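Local coordinates for protein possible thiamine biosynthesis enzyme (Candida albicans, PDB 2X7Q) that is of unknown function but adopts the periplasmic binding protein fold of the SsuA/TauA solute-binding family and may take part in thiamine biosynthesis, at residues A[16-21]-A[66-71]; A[37-42]-A[223-228]; A[57-62]-A[75-80]. The protein carries 1 engineered substitution. One frame throughout, in Å; residues are numbered along the deposited sequence.

Contact 1 of 3, residues A[16-21]-A[66-71]; sequences TLKVAY and EVDIAI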
ATOM      1  N   THR A  16      -7.900 -21.879  -9.421  1.00 16.00           N
ATOM      2  CA  THR A  16      -6.882 -20.899  -9.782  1.00 16.37           C
ATOM      3  C   THR A  16      -7.112 -19.585  -9.045  1.00 15.85           C
ATOM      4  O   THR A  16      -8.246 -19.240  -8.709  1.00 15.03           O
ATOM      5  CB  THR A  16      -6.868 -20.632 -11.298  1.00 16.20           C
ATOM      6  OG1 THR A  16      -6.702 -21.872 -11.999  1.00 18.10           O
ATOM      7  CG2 THR A  16      -5.730 -19.691 -11.664  1.00 16.68           C
ATOM      8  N   LEU A  17      -6.031 -18.854  -8.797  1.00 15.53           N
ATOM      9  CA  LEU A  17      -6.109 -17.632  -8.014  1.00 14.77           C
ATOM     10  C   LEU A  17      -5.379 -16.484  -8.704  1.00 15.44           C
ATOM     11  O   LEU A  17      -4.162 -16.532  -8.888  1.00 15.35           O
ATOM     12  CB  LEU A  17      -5.513 -17.870  -6.626  1.00 15.64           C
ATOM     13  CG  LEU A  17      -6.068 -17.038  -5.473  1.00 15.08           C
ATOM     14  CD1 LEU A  17      -7.541 -17.341  -5.271  1.00 16.83           C
ATOM     15  CD2 LEU A  17      -5.283 -17.324  -4.205  1.00 15.95           C
ATOM     16  N   LYS A  18      -6.129 -15.455  -9.088  1.00 13.87           N
ATOM     17  CA  LYS A  18      -5.545 -14.273  -9.711  1.00 14.13           C
ATOM     18  C   LYS A  18      -5.198 -13.235  -8.647  1.00 12.62           C
ATOM     19  O   LYS A  18      -6.084 -12.662  -8.012  1.00 12.69           O
ATOM     20  CB  LYS A  18      -6.504 -13.676 -10.742  1.00 13.68           C
ATOM     21  CG  LYS A  18      -6.881 -14.628 -11.863  1.00 17.26           C
ATOM     22  CD  LYS A  18      -7.710 -13.938 -12.934  1.00 18.04           C
ATOM     23  CE  LYS A  18      -6.914 -12.860 -13.647  0.87 18.16           C
ATOM     24  NZ  LYS A  18      -7.718 -12.163 -14.688  0.71 18.28           N
ATOM     25  N   VAL A  19      -3.904 -13.000  -8.454  1.00 12.69           N
ATOM     26  CA  VAL A  19      -3.441 -12.094  -7.408  1.00 12.28           C
ATOM     27  C   VAL A  19      -2.877 -10.796  -7.984  1.00 12.14           C
ATOM     28  O   VAL A  19      -1.897 -10.807  -8.730  1.00 12.57           O
ATOM     29  CB  VAL A  19      -2.372 -12.764  -6.526  1.00 12.36           C
ATOM     30  CG1 VAL A  19      -1.878 -11.800  -5.461  1.00 12.83           C
ATOM     31  CG2 VAL A  19      -2.922 -14.033  -5.892  1.00 11.57           C
ATOM     32  N   ALA A  20      -3.506  -9.679  -7.630  1.00 11.63           N
ATOM     33  CA  ALA A  20      -3.048  -8.365  -8.072  1.00 11.82           C
ATOM     34  C   ALA A  20      -2.046  -7.784  -7.082  1.00 11.24           C
ATOM     35  O   ALA A  20      -2.308  -7.748  -5.881  1.00 11.13           O
ATOM     36  CB  ALA A  20      -4.219  -7.425  -8.246  1.00 12.04           C
ATOM     37  N   TYR A  21      -0.899  -7.341  -7.588  1.00 11.61           N
ATOM     38  CA  TYR A  21       0.150  -6.778  -6.743  1.00 12.48           C
ATOM     39  C   TYR A  21       0.744  -5.516  -7.362  1.00 12.43           C
ATOM     40  O   TYR A  21       0.546  -5.238  -8.547  1.00 12.67           O
ATOM     41  CB  TYR A  21       1.260  -7.805  -6.522  1.00 11.39           C
ATOM     42  CG  TYR A  21       2.166  -7.983  -7.722  1.00 12.77           C
ATOM     43  CD1 TYR A  21       3.390  -7.327  -7.795  1.00 13.62           C
ATOM     44  CD2 TYR A  21       1.798  -8.802  -8.779  1.00 13.08           C
ATOM     45  CE1 TYR A  21       4.223  -7.487  -8.888  1.00 14.13           C
ATOM     46  CE2 TYR A  21       2.622  -8.968  -9.875  1.00 14.42           C
ATOM     47  CZ  TYR A  21       3.833  -8.308  -9.926  1.00 15.61           C
ATOM     48  OH  TYR A  21       4.649  -8.477 -11.021  1.00 15.40           O
ATOM     49  N   GLU A  66     -11.966  -9.286 -11.533  1.00 12.28           N
ATOM     50  CA  GLU A  66     -10.858  -9.592 -12.429  1.00 13.65           C
ATOM     51  C   GLU A  66      -9.753 -10.314 -11.672  1.00 13.01           C
ATOM     52  O   GLU A  66      -8.996 -11.091 -12.252  1.00 14.58           O
ATOM     53  CB  GLU A  66     -10.317  -8.320 -13.080  1.00 13.97           C
ATOM     54  CG  GLU A  66     -11.318  -7.630 -13.999  1.00 15.80           C
ATOM     55  CD  GLU A  66     -10.731  -6.408 -14.683  1.00 17.27           C
ATOM     56  OE1 GLU A  66      -9.604  -6.506 -15.217  1.00 18.84           O
ATOM     57  OE2 GLU A  66     -11.398  -5.351 -14.689  1.00 20.65           O
ATOM     58  N   VAL A  67      -9.673 -10.056 -10.369  1.00 12.47           N
ATOM     59  CA  VAL A  67      -8.699 -10.720  -9.512  1.00 13.27           C
ATOM     60  C   VAL A  67      -9.357 -11.178  -8.215  1.00 12.58           C
ATOM     61  O   VAL A  67     -10.373 -10.625  -7.795  1.00 12.57           O
ATOM     62  CB  VAL A  67      -7.508  -9.805  -9.184  1.00 12.50           C
ATOM     63  CG1 VAL A  67      -6.801  -9.372 -10.457  1.00 12.87           C
ATOM     64  CG2 VAL A  67      -7.975  -8.595  -8.387  1.00 12.55           C
ATOM     65  N   ASP A  68      -8.766 -12.189  -7.587  1.00 12.72           N
ATOM     66  CA  ASP A  68      -9.306 -12.755  -6.359  1.00 12.13           C
ATOM     67  C   ASP A  68      -8.693 -12.104  -5.122  1.00 11.33           C
ATOM     68  O   ASP A  68      -9.368 -11.913  -4.111  1.00 11.82           O
ATOM     69  CB  ASP A  68      -9.066 -14.264  -6.324  1.00 13.20           C
ATOM     70  CG  ASP A  68      -9.687 -14.981  -7.506  1.00 13.89           C
ATOM     71  OD1 ASP A  68     -10.928 -14.960  -7.629  1.00 15.00           O
ATOM     72  OD2 ASP A  68      -8.936 -15.571  -8.311  1.00 14.15           O
ATOM     73  N   ILE A  69      -7.412 -11.760  -5.214  1.00 10.86           N
ATOM     74  CA  ILE A  69      -6.691 -11.175  -4.089  1.00 10.98           C
ATOM     75  C   ILE A  69      -5.907  -9.933  -4.512  1.00 10.94           C
ATOM     76  O   ILE A  69      -5.419  -9.852  -5.643  1.00 10.89           O
ATOM     77  CB  ILE A  69      -5.723 -12.199  -3.450  1.00 11.91           C
ATOM     78  CG1 ILE A  69      -6.491 -13.435  -2.975  1.00 12.06           C
ATOM     79  CG2 ILE A  69      -4.955 -11.573  -2.298  1.00 12.42           C
ATOM     80  CD1 ILE A  69      -5.627 -14.460  -2.272  1.00 14.71           C
ATOM     81  N   ALA A  70      -5.791  -8.970  -3.602  1.00 10.99           N
ATOM     82  CA  ALA A  70      -5.027  -7.752  -3.859  1.00 10.02           C
ATOM     83  C   ALA A  70      -4.124  -7.409  -2.678  1.00 11.22           C
ATOM     84  O   ALA A  70      -4.565  -7.430  -1.531  1.00 11.31           O
ATOM     85  CB  ALA A  70      -5.954  -6.594  -4.180  1.00 11.19           C
ATOM     86  N   ILE A  71      -2.861  -7.106  -2.966  1.00 10.74           N
ATOM     87  CA  ILE A  71      -1.912  -6.691  -1.936  1.00 11.64           C
ATOM     88  C   ILE A  71      -1.639  -5.194  -2.072  1.00 10.04           C
ATOM     89  O   ILE A  71      -0.848  -4.778  -2.922  1.00  9.97           O
ATOM     90  CB  ILE A  71      -0.573  -7.444  -2.063  1.00 10.60           C
ATOM     91  CG1 ILE A  71      -0.809  -8.940  -2.292  1.00 13.24           C
ATOM     92  CG2 ILE A  71       0.295  -7.212  -0.832  1.00 10.58           C
ATOM     93  CD1 ILE A  71      -0.874  -9.756  -1.018  1.00 13.69           C
TER
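Asp68 and Lys18 grip each other twice at the start of a parallel strand pair. The Lys18 backbone N donates to Asp68 OD2 at 2.9 Å, an almost straight bond (169°) that uses the anti lone pair of the carboxylate oxygen. In return Lys18 O accepts two hydrogen bonds, from Asp68 N at 2.8 Å and in the carbonyl plane, and from Ile69 N at 3.2 Å, tilted out of it. Asp68 is thus clamped at both its backbone and its carboxylate; Lys215 also forms a salt bridge to OD2, while Ser211 bonds to OD1. The Lys18 side chain, bent at chi3 (65°), curls back so that NZ makes a weak bond to Glu66 O.

Farther along, the regular ladder takes over: Ala20 N donates to Ile69 O at 2.8 Å and Ile71 N to Ala20 O at 3.0 Å. Packing follows the two faces of the sheet. On one, Leu17 CD2 presses tightly on Ile69 CD1 (3.5 Å), and Val19 lies beside Ile69, pointing the same way. On the other, Ala20 CB meets Val67 CG1 at 3.9 Å.

Strand 17-21 is flanked on its other edge by strand 46-50, and strand 69-73 by strand 203-208. Helix 216-235 packs through Phe222 on Leu17, Val19 and Ile69, whereas helix 55-63 covers Ala20 and Val67.

Contact 2 of 3, residues A[37-42]-A[223-228]; sequences GYYKAH and IDAVNQ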
ATOM      1  N   GLY A  37       9.160 -21.948  -5.525  1.00 14.14           N
ATOM      2  CA  GLY A  37       8.062 -22.853  -5.815  1.00 14.95           C
ATOM      3  C   GLY A  37       7.180 -23.166  -4.622  1.00 15.66           C
ATOM      4  O   GLY A  37       6.625 -24.261  -4.526  1.00 15.64           O
ATOM      5  N   TYR A  38       7.044 -22.207  -3.712  1.00 14.03           N
ATOM      6  CA  TYR A  38       6.201 -22.393  -2.537  1.00 14.50           C
ATOM      7  C   TYR A  38       4.724 -22.490  -2.915  1.00 14.58           C
ATOM      8  O   TYR A  38       3.961 -23.214  -2.277  1.00 14.80           O
ATOM      9  CB  TYR A  38       6.411 -21.262  -1.529  1.00 14.66           C
ATOM     10  CG  TYR A  38       7.782 -21.241  -0.896  1.00 15.38           C
ATOM     11  CD1 TYR A  38       8.316 -22.382  -0.313  1.00 15.96           C
ATOM     12  CD2 TYR A  38       8.534 -20.074  -0.861  1.00 14.69           C
ATOM     13  CE1 TYR A  38       9.568 -22.366   0.269  1.00 17.27           C
ATOM     14  CE2 TYR A  38       9.785 -20.046  -0.279  1.00 15.02           C
ATOM     15  CZ  TYR A  38      10.299 -21.195   0.285  1.00 16.15           C
ATOM     16  OH  TYR A  38      11.545 -21.177   0.870  1.00 17.43           O
ATOM     17  N   TYR A  39       4.324 -21.757  -3.948  1.00 12.60           N
ATOM     18  CA  TYR A  39       2.935 -21.769  -4.393  1.00 14.90           C
ATOM     19  C   TYR A  39       2.523 -23.155  -4.885  1.00 16.01           C
ATOM     20  O   TYR A  39       1.501 -23.693  -4.461  1.00 15.53           O
ATOM     21  CB  TYR A  39       2.706 -20.727  -5.489  1.00 13.70           C
ATOM     22  CG  TYR A  39       2.993 -19.307  -5.052  1.00 14.09           C
ATOM     23  CD1 TYR A  39       3.981 -18.556  -5.675  1.00 14.10           C
ATOM     24  CD2 TYR A  39       2.283 -18.722  -4.014  1.00 12.81           C
ATOM     25  CE1 TYR A  39       4.250 -17.259  -5.283  1.00 12.32           C
ATOM     26  CE2 TYR A  39       2.545 -17.426  -3.611  1.00 12.88           C
ATOM     27  CZ  TYR A  39       3.529 -16.699  -4.250  1.00 12.47           C
ATOM     28  OH  TYR A  39       3.792 -15.410  -3.850  1.00 11.92           O
ATOM     29  N   LYS A  40       3.320 -23.729  -5.781  1.00 15.04           N
ATOM     30  CA  LYS A  40       3.045 -25.064  -6.303  1.00 17.25           C
ATOM     31  C   LYS A  40       3.090 -26.117  -5.198  1.00 17.15           C
ATOM     32  O   LYS A  40       2.339 -27.088  -5.225  1.00 17.59           O
ATOM     33  CB  LYS A  40       4.031 -25.416  -7.420  1.00 17.77           C
ATOM     34  CG  LYS A  40       3.643 -24.862  -8.776  1.00 19.59           C
ATOM     35  CD  LYS A  40       4.786 -24.100  -9.425  0.48 18.83           C
ATOM     36  CE  LYS A  40       4.380 -23.589 -10.803  0.69 19.97           C
ATOM     37  NZ  LYS A  40       5.444 -22.749 -11.420  0.77 20.69           N
ATOM     38  N   ALA A  41       3.967 -25.908  -4.222  1.00 17.13           N
ATOM     39  CA  ALA A  41       4.102 -26.825  -3.097  1.00 16.93           C
ATOM     40  C   ALA A  41       2.803 -26.908  -2.303  1.00 17.97           C
ATOM     41  O   ALA A  41       2.514 -27.923  -1.673  1.00 18.49           O
ATOM     42  CB  ALA A  41       5.250 -26.398  -2.201  1.00 16.45           C
ATOM     43  N   HIS A  42       2.028 -25.828  -2.334  1.00 17.06           N
ATOM     44  CA  HIS A  42       0.748 -25.777  -1.637  1.00 17.66           C
ATOM     45  C   HIS A  42      -0.406 -26.127  -2.570  1.00 18.36           C
ATOM     46  O   HIS A  42      -1.562 -25.820  -2.282  1.00 19.03           O
ATOM     47  CB  HIS A  42       0.528 -24.394  -1.018  1.00 15.71           C
ATOM     48  CG  HIS A  42       1.280 -24.173   0.257  1.00 15.78           C
ATOM     49  ND1 HIS A  42       2.596 -23.764   0.285  1.00 16.37           N
ATOM     50  CD2 HIS A  42       0.897 -24.299   1.550  1.00 16.40           C
ATOM     51  CE1 HIS A  42       2.992 -23.650   1.542  1.00 16.41           C
ATOM     52  NE2 HIS A  42       1.981 -23.969   2.327  1.00 16.50           N
ATOM     53  N   ILE A 223      -1.803 -17.546   1.575  1.00 11.70           N
ATOM     54  CA  ILE A 223      -1.256 -16.805   2.705  1.00 12.00           C
ATOM     55  C   ILE A 223      -0.111 -17.575   3.354  1.00 12.12           C
ATOM     56  O   ILE A 223       0.914 -16.993   3.710  1.00 11.44           O
ATOM     57  CB  ILE A 223      -2.338 -16.504   3.760  1.00 12.49           C
ATOM     58  CG1 ILE A 223      -3.435 -15.620   3.160  1.00 13.34           C
ATOM     59  CG2 ILE A 223      -1.724 -15.836   4.976  1.00 12.48           C
ATOM     60  CD1 ILE A 223      -4.526 -15.250   4.141  1.00 12.66           C
ATOM     61  N   ASP A 224      -0.287 -18.884   3.502  1.00 12.08           N
ATOM     62  CA  ASP A 224       0.757 -19.736   4.060  1.00 13.17           C
ATOM     63  C   ASP A 224       2.000 -19.717   3.173  1.00 13.04           C
ATOM     64  O   ASP A 224       3.124 -19.720   3.667  1.00 13.27           O
ATOM     65  CB  ASP A 224       0.252 -21.169   4.237  1.00 13.82           C
ATOM     66  CG  ASP A 224      -0.785 -21.289   5.334  1.00 16.27           C
ATOM     67  OD1 ASP A 224      -0.920 -20.341   6.132  1.00 17.47           O
ATOM     68  OD2 ASP A 224      -1.459 -22.337   5.410  1.00 16.94           O
ATOM     69  N   ALA A 225       1.791 -19.692   1.860  1.00 11.01           N
ATOM     70  CA  ALA A 225       2.896 -19.637   0.910  1.00 11.68           C
ATOM     71  C   ALA A 225       3.625 -18.303   1.032  1.00 11.70           C
ATOM     72  O   ALA A 225       4.851 -18.246   0.951  1.00 10.65           O
ATOM     73  CB  ALA A 225       2.388 -19.840  -0.507  1.00 11.99           C
ATOM     74  N   VAL A 226       2.861 -17.231   1.221  1.00 11.23           N
ATOM     75  CA  VAL A 226       3.431 -15.906   1.426  1.00 10.94           C
ATOM     76  C   VAL A 226       4.245 -15.869   2.715  1.00 10.11           C
ATOM     77  O   VAL A 226       5.283 -15.214   2.783  1.00 10.86           O
ATOM     78  CB  VAL A 226       2.336 -14.821   1.473  1.00 10.80           C
ATOM     79  CG1 VAL A 226       2.932 -13.475   1.848  1.00  9.25           C
ATOM     80  CG2 VAL A 226       1.611 -14.739   0.138  1.00 10.65           C
ATOM     81  N   ASN A 227       3.776 -16.586   3.732  1.00 10.89           N
ATOM     82  CA  ASN A 227       4.489 -16.668   5.002  1.00 11.33           C
ATOM     83  C   ASN A 227       5.881 -17.257   4.816  1.00 12.01           C
ATOM     84  O   ASN A 227       6.846 -16.799   5.425  1.00 11.85           O
ATOM     85  CB  ASN A 227       3.696 -17.508   6.010  1.00 12.36           C
ATOM     86  CG  ASN A 227       4.334 -17.524   7.386  1.00 12.85           C
ATOM     87  OD1 ASN A 227       5.474 -17.960   7.555  1.00 14.71           O
ATOM     88  ND2 ASN A 227       3.599 -17.043   8.380  1.00 11.48           N
ATOM     89  N   GLN A 228       5.976 -18.281   3.974  1.00 12.12           N
ATOM     90  CA  GLN A 228       7.257 -18.904   3.665  1.00 12.76           C
ATOM     91  C   GLN A 228       8.101 -17.979   2.794  1.00 11.96           C
ATOM     92  O   GLN A 228       9.321 -17.928   2.931  1.00 11.21           O
ATOM     93  CB  GLN A 228       7.048 -20.248   2.963  1.00 14.28           C
ATOM     94  CG  GLN A 228       6.526 -21.352   3.869  1.00 17.05           C
ATOM     95  CD  GLN A 228       6.441 -22.693   3.170  1.00 18.68           C
ATOM     96  OE1 GLN A 228       6.049 -22.773   2.007  1.00 18.05           O
ATOM     97  NE2 GLN A 228       6.805 -23.756   3.878  1.00 22.28           N
TER
HETATM   98  O   HOH W   1      11.454 -20.384   3.810  1.00 16.84           O
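Gln228 reaches from helix 216-235 between Tyr38 and His42, two side chains of segment 37-42, which holds a weakly bonded helical turn at about 38-41. Its CB sits over the centre of the Tyr38 ring, 4.0 Å from the centroid and only 6° off the normal, a CH-pi contact. Beyond CG the chain is extended, which carries the amide past the ring toward the imidazole. There OE1 lies 3.2 Å from His42 CE1, at the edge of the imidazole and near its plane, and 3.3 Å from Tyr38 CD1. The amide stands steeply to the imidazole, with 80° between the planes.

His42 is held in this attitude from within its own segment. ND1 donates to Tyr38 O at 3.0 Å, nearly straight (169°) and in the plane of the ring, which fixes the ring's rotation. One face of the imidazole then looks onto the backbone N of Ala225, and NE2 approaches Asp224 CB at 3.8 Å. The Asp224 carboxylate itself is engaged by Lys220.

Ala225 fills the middle. Its methyl projects toward the turn and meets Tyr39 CD2 at 3.7 Å, while Tyr39 OH bonds to Leu30 O. At the outer end a water bonded to Tyr38 OH donates a weak bond to Gln228 O.

Aromatic rings against a methyl, a methylene and an amide oxygen make this a junction of dispersion and weak CH contacts. The His42 hydrogen bond orients a ring within its own segment; no direct hydrogen bond joins the two segments, and the water bridges them through one weak leg.

Contact 3 of 3, residues A[57-62]-A[75-80]; sequences RLINLL and EAFIAD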
ATOM      1  N   ARG A  57      -6.476   0.881  -8.397  1.00 16.02           N
ATOM      2  CA  ARG A  57      -6.898  -0.076  -9.412  1.00 15.69           C
ATOM      3  C   ARG A  57      -7.114  -1.450  -8.787  1.00 15.62           C
ATOM      4  O   ARG A  57      -7.939  -2.232  -9.258  1.00 15.09           O
ATOM      5  CB  ARG A  57      -5.863  -0.167 -10.536  1.00 16.61           C
ATOM      6  CG  ARG A  57      -6.333  -0.959 -11.753  1.00 18.82           C
ATOM      7  CD  ARG A  57      -5.183  -1.307 -12.688  1.00 20.62           C
ATOM      8  NE  ARG A  57      -5.654  -1.961 -13.906  1.00 22.17           N
ATOM      9  CZ  ARG A  57      -4.862  -2.551 -14.798  1.00 24.02           C
ATOM     10  NH1 ARG A  57      -3.549  -2.582 -14.613  1.00 22.23           N
ATOM     11  NH2 ARG A  57      -5.383  -3.118 -15.877  1.00 26.27           N
ATOM     12  N   LEU A  58      -6.362  -1.735  -7.729  1.00 13.92           N
ATOM     13  CA  LEU A  58      -6.507  -2.988  -6.995  1.00 13.72           C
ATOM     14  C   LEU A  58      -7.945  -3.190  -6.529  1.00 12.79           C
ATOM     15  O   LEU A  58      -8.514  -4.267  -6.698  1.00 12.35           O
ATOM     16  CB  LEU A  58      -5.559  -3.022  -5.792  1.00 13.01           C
ATOM     17  CG  LEU A  58      -4.058  -2.988  -6.086  1.00 14.03           C
ATOM     18  CD1 LEU A  58      -3.256  -3.107  -4.797  1.00 12.60           C
ATOM     19  CD2 LEU A  58      -3.682  -4.095  -7.053  1.00 13.31           C
ATOM     20  N   ILE A  59      -8.528  -2.148  -5.944  1.00 11.07           N
ATOM     21  CA  ILE A  59      -9.906  -2.214  -5.471  1.00 12.57           C
ATOM     22  C   ILE A  59     -10.879  -2.387  -6.637  1.00 12.73           C
ATOM     23  O   ILE A  59     -11.851  -3.138  -6.540  1.00 12.79           O
ATOM     24  CB  ILE A  59     -10.294  -0.964  -4.656  1.00 13.34           C
ATOM     25  CG1 ILE A  59      -9.380  -0.809  -3.440  1.00 12.83           C
ATOM     26  CG2 ILE A  59     -11.750  -1.044  -4.219  1.00 12.88           C
ATOM     27  CD1 ILE A  59      -9.683   0.411  -2.599  1.00 13.94           C
ATOM     28  N   ASN A  60     -10.614  -1.687  -7.736  1.00 12.73           N
ATOM     29  CA  ASN A  60     -11.437  -1.805  -8.933  1.00 13.81           C
ATOM     30  C   ASN A  60     -11.419  -3.227  -9.492  1.00 12.96           C
ATOM     31  O   ASN A  60     -12.443  -3.749  -9.928  1.00 12.96           O
ATOM     32  CB  ASN A  60     -10.980  -0.812 -10.005  1.00 13.83           C
ATOM     33  CG  ASN A  60     -11.268   0.624  -9.629  1.00 16.50           C
ATOM     34  OD1 ASN A  60     -12.029   0.892  -8.702  1.00 15.81           O
ATOM     35  ND2 ASN A  60     -10.663   1.558 -10.353  1.00 18.91           N
ATOM     36  N   LEU A  61     -10.243  -3.846  -9.473  1.00 12.11           N
ATOM     37  CA  LEU A  61     -10.084  -5.211  -9.956  1.00 12.45           C
ATOM     38  C   LEU A  61     -10.849  -6.196  -9.074  1.00 12.53           C
ATOM     39  O   LEU A  61     -11.400  -7.180  -9.564  1.00 11.90           O
ATOM     40  CB  LEU A  61      -8.602  -5.588 -10.016  1.00 12.74           C
ATOM     41  CG  LEU A  61      -7.735  -4.771 -10.977  1.00 13.65           C
ATOM     42  CD1 LEU A  61      -6.269  -5.151 -10.842  1.00 13.00           C
ATOM     43  CD2 LEU A  61      -8.207  -4.947 -12.413  1.00 14.92           C
ATOM     44  N   LEU A  62     -10.880  -5.928  -7.772  1.00 12.22           N
ATOM     45  CA  LEU A  62     -11.631  -6.761  -6.841  1.00 13.14           C
ATOM     46  C   LEU A  62     -13.128  -6.593  -7.068  1.00 12.90           C
ATOM     47  O   LEU A  62     -13.892  -7.553  -6.976  1.00 12.62           O
ATOM     48  CB  LEU A  62     -11.278  -6.411  -5.394  1.00 12.40           C
ATOM     49  CG  LEU A  62      -9.848  -6.714  -4.945  1.00 11.86           C
ATOM     50  CD1 LEU A  62      -9.640  -6.282  -3.503  1.00 10.40           C
ATOM     51  CD2 LEU A  62      -9.541  -8.192  -5.113  1.00 11.78           C
ATOM     52  N   GLU A  75      -4.649   1.925   4.307  1.00  9.95           N
ATOM     53  CA  GLU A  75      -5.647   2.992   4.338  1.00 11.20           C
ATOM     54  C   GLU A  75      -6.596   2.930   3.144  1.00 10.55           C
ATOM     55  O   GLU A  75      -7.763   3.294   3.254  1.00 11.18           O
ATOM     56  CB  GLU A  75      -4.984   4.372   4.425  1.00 11.27           C
ATOM     57  CG  GLU A  75      -4.260   4.821   3.163  1.00 12.12           C
ATOM     58  CD  GLU A  75      -2.835   4.316   3.094  1.00 13.19           C
ATOM     59  OE1 GLU A  75      -2.421   3.575   4.007  1.00 13.29           O
ATOM     60  OE2 GLU A  75      -2.127   4.665   2.127  1.00 12.52           O
ATOM     61  N   ALA A  76      -6.088   2.465   2.007  1.00 10.74           N
ATOM     62  CA  ALA A  76      -6.887   2.369   0.791  1.00 11.26           C
ATOM     63  C   ALA A  76      -8.090   1.450   0.991  1.00 11.65           C
ATOM     64  O   ALA A  76      -9.207   1.780   0.597  1.00 10.87           O
ATOM     65  CB  ALA A  76      -6.029   1.877  -0.367  1.00 11.07           C
ATOM     66  N   PHE A  77      -7.848   0.291   1.594  1.00 10.84           N
ATOM     67  CA  PHE A  77      -8.901  -0.693   1.813  1.00 10.38           C
ATOM     68  C   PHE A  77      -9.794  -0.316   2.992  1.00 10.28           C
ATOM     69  O   PHE A  77     -11.013  -0.458   2.924  1.00 10.21           O
ATOM     70  CB  PHE A  77      -8.298  -2.083   2.030  1.00 10.24           C
ATOM     71  CG  PHE A  77      -7.543  -2.611   0.840  1.00 10.91           C
ATOM     72  CD1 PHE A  77      -8.221  -3.118  -0.258  1.00 10.84           C
ATOM     73  CD2 PHE A  77      -6.157  -2.603   0.819  1.00 11.26           C
ATOM     74  CE1 PHE A  77      -7.532  -3.605  -1.355  1.00 11.15           C
ATOM     75  CE2 PHE A  77      -5.461  -3.090  -0.274  1.00 12.43           C
ATOM     76  CZ  PHE A  77      -6.149  -3.590  -1.362  1.00 11.18           C
ATOM     77  N   ILE A  78      -9.183   0.164   4.071  1.00 10.19           N
ATOM     78  CA  ILE A  78      -9.935   0.568   5.254  1.00 10.86           C
ATOM     79  C   ILE A  78     -10.920   1.687   4.931  1.00 11.26           C
ATOM     80  O   ILE A  78     -12.083   1.635   5.330  1.00 11.44           O
ATOM     81  CB  ILE A  78      -9.006   1.035   6.392  1.00 10.86           C
ATOM     82  CG1 ILE A  78      -8.067  -0.095   6.815  1.00 10.89           C
ATOM     83  CG2 ILE A  78      -9.824   1.525   7.579  1.00 12.53           C
ATOM     84  CD1 ILE A  78      -8.784  -1.328   7.326  1.00 10.67           C
ATOM     85  N   ALA A  79     -10.449   2.698   4.210  1.00 10.92           N
ATOM     86  CA  ALA A  79     -11.298   3.824   3.838  1.00 11.92           C
ATOM     87  C   ALA A  79     -12.422   3.382   2.906  1.00 11.72           C
ATOM     88  O   ALA A  79     -13.573   3.779   3.080  1.00 12.67           O
ATOM     89  CB  ALA A  79     -10.471   4.926   3.194  1.00 11.86           C
ATOM     90  N   ASP A  80     -12.083   2.553   1.921  1.00 11.70           N
ATOM     91  CA  ASP A  80     -13.064   2.062   0.961  1.00 12.19           C
ATOM     92  C   ASP A  80     -14.186   1.306   1.670  1.00 12.48           C
ATOM     93  O   ASP A  80     -15.358   1.449   1.322  1.00 12.60           O
ATOM     94  CB  ASP A  80     -12.389   1.163  -0.078  1.00 13.15           C
ATOM     95  CG  ASP A  80     -13.210   1.016  -1.347  1.00 15.78           C
ATOM     96  OD1 ASP A  80     -13.536   2.048  -1.970  1.00 19.24           O
ATOM     97  OD2 ASP A  80     -13.525  -0.130  -1.724  1.00 17.76           O
TER
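Ile59 carries most of this helix-helix contact, and its branches diverge to different partners. CG1 lies 3.9 Å from Phe77 CE1, the two side chains sliding past each other in opposite directions. Leu62, about one turn on from Ile59 along the same helix, brings CD1 to 4.0 Å from the same Phe77 CE1, crossing the aromatic side chain at about a right angle. The end of the Phe77 side chain comes close to segment 57-62, and a single ring carbon is touched by both aliphatic chains. Its other neighbours include Ala70 of strand 69-73, Ile88 and Val90 of strand 88-95, and Val204 and Ala206 of strand 203-208, so the phenyl group is buried between the helices and the sheet.

A second group of contacts sets carbon against oxygen. CD1, at the end of the Ile59 chain, approaches the backbone oxygen Ala76 O at 3.5 Å and also rests on Asp80 CB at 3.8 Å. The other branch, CG2, stands anti to the backbone N and comes within 3.2 Å of Asp80 OD2, a close approach of a methyl to a carboxylate oxygen. Asp80 reaches back from the opposite direction with its CG anti to the backbone N (chi1 -160°). The same OD2 takes a hydrogen bond from Asn85 ND2, which gives the carboxylate a polar partner beside the isoleucine.

The segment axes pass 10.8 Å apart at a crossing angle of -53°, a wide spacing bridged by side chains. Helix 55-63 leads through strand 69-73, which runs parallel to strand 17-21, into helix 74-82, the alternation of helix and strand that builds the alpha/beta lobes of periplasmic binding proteins.

Overall arrangement
All three contacts belong to the part of the fold built on the mixed sheet ordered 46-50, 17-21, 69-73, 203-208, 88-95. Contact 1 joins two of its inner strands. Contact 3 touches it directly, with centres about 12 Å apart, as Leu58 packs on Ala20 and Leu61 on Val67; strand 69-73 links the two helices of contact 3. Contact 2 lies about 15 Å from contact 1 and about 24 Å from contact 3, centre to centre. Along the chain, the segments of contact 1 alternate with those of both others, whereas contact 3 falls wholly between 37-42 and 223-228. Contact 2 thus brings a late helix back to the N-terminal part of this lobe.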